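Local coordinates for protein probable TonB-dependent receptor (Pseudomonas aeruginosa, PDB 4K3F) that binds selenomethionine in the crystal and, as an NlpA-family lipoprotein, probably captures methionine in the periplasm for transport, at residues E230-K233 against G234-P238. Residues are numbered along the deposited sequence; the frame is centred on the assembly and turned at random.
Sequences EKYK and GAVVP
Ala235 N donates a hydrogen bond of 3.0 Å to Tyr232 O and closes a type I' beta turn at the end of the helix. The bond is nearly straight at the hydrogen (165°), yet the donor stands well above the carbonyl plane. Lys233, the first residue to leave helical geometry, has positive phi, and so does Gly234 (94°). Gly234, which has no side chain, takes a backbone conformation that leaves little room beside Lys233 O. The methyl CB of Ala235 rests 3.4 Å from Tyr232 O.

Beyond this hydrogen bond, the side chains of Tyr232 and Val236 lie side by side and point the same way. Val236 CG2 meets Tyr232 CG at 3.7 Å, approaching the ring obliquely, while Val236 CB packs against Tyr232 CB at 3.7 Å. CG2 lies anti to the carbonyl carbon of its own residue, which brings this branch to the root of the ring. Lys231 CG sits over the centre of one ring face, 3.5 Å above its plane, and the phenol OH is hydrogen-bonded to Glu16.

The turn thus carries the chain from helix 222-232 into the edge strand 237-238, where Val237 pairs with Ile82 of strand 75-82. Helix 11-26 meets the pair through Pro13, which touches both Tyr232 and Val236, and Pro238 folds back onto Ile228 of helix 222-232.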
# COMPACT_ATOMS: atom_id res chain seq x y z
N GLU A 230 -4.87 13.67 11.49
CA GLU A 230 -4.84 15.08 11.11
C GLU A 230 -4.11 15.30 9.78
O GLU A 230 -4.50 16.16 8.99
CB GLU A 230 -4.22 15.94 12.22
CG GLU A 230 -2.70 15.81 12.32
CD GLU A 230 -2.08 16.71 13.39
OE1 GLU A 230 -2.26 16.39 14.59
OE2 GLU A 230 -1.40 17.71 13.01
N LYS A 231 -3.05 14.52 9.52
CA LYS A 231 -2.24 14.76 8.33
C LYS A 231 -2.96 14.30 7.06
O LYS A 231 -2.97 15.00 6.05
CB LYS A 231 -0.87 14.08 8.48
CG LYS A 231 0.04 14.25 7.30
CD LYS A 231 0.64 15.64 7.16
CE LYS A 231 1.56 15.65 5.94
NZ LYS A 231 2.03 17.01 5.62
N TYR A 232 -3.55 13.10 7.10
CA TYR A 232 -4.07 12.48 5.89
C TYR A 232 -5.59 12.56 5.77
O TYR A 232 -6.12 12.19 4.74
CB TYR A 232 -3.54 11.03 5.77
CG TYR A 232 -2.04 10.98 5.87
CD1 TYR A 232 -1.23 11.47 4.85
CD2 TYR A 232 -1.41 10.48 7.02
CE1 TYR A 232 0.15 11.46 4.96
CE2 TYR A 232 -0.04 10.49 7.15
CZ TYR A 232 0.73 10.98 6.12
OH TYR A 232 2.09 10.98 6.26
N LYS A 233 -6.26 12.98 6.84
CA LYS A 233 -7.70 13.35 6.77
C LYS A 233 -8.55 12.21 6.15
O LYS A 233 -9.41 12.43 5.27
CB LYS A 233 -7.88 14.64 6.03
CG LYS A 233 -7.30 15.84 6.77
CD LYS A 233 -7.26 17.03 5.84
CE LYS A 233 -6.86 18.28 6.60
NZ LYS A 233 -7.00 19.50 5.76
N GLY A 234 -8.30 11.00 6.64
CA GLY A 234 -9.09 9.84 6.26
C GLY A 234 -8.52 9.05 5.09
O GLY A 234 -8.97 7.93 4.83
N ALA A 235 -7.53 9.58 4.37
CA ALA A 235 -6.92 8.82 3.27
C ALA A 235 -6.05 7.67 3.77
O ALA A 235 -5.81 6.66 3.03
CB ALA A 235 -6.09 9.75 2.41
N VAL A 236 -5.56 7.82 5.00
CA VAL A 236 -4.74 6.83 5.69
C VAL A 236 -5.41 6.62 7.04
O VAL A 236 -5.68 7.59 7.76
CB VAL A 236 -3.28 7.31 5.85
CG1 VAL A 236 -2.44 6.27 6.56
CG2 VAL A 236 -2.72 7.64 4.48
N VAL A 237 -5.79 5.37 7.30
CA VAL A 237 -6.58 5.02 8.47
C VAL A 237 -5.71 4.24 9.45
O VAL A 237 -5.13 3.20 9.08
CB VAL A 237 -7.77 4.16 8.03
CG1 VAL A 237 -8.60 3.73 9.23
CG2 VAL A 237 -8.62 4.89 7.01
N PRO A 238 -5.58 4.71 10.71
CA PRO A 238 -4.88 3.91 11.67
C PRO A 238 -5.49 2.51 11.86
O PRO A 238 -6.73 2.35 11.86
CB PRO A 238 -5.02 4.71 12.96
CG PRO A 238 -5.42 6.09 12.57
CD PRO A 238 -6.14 5.96 11.27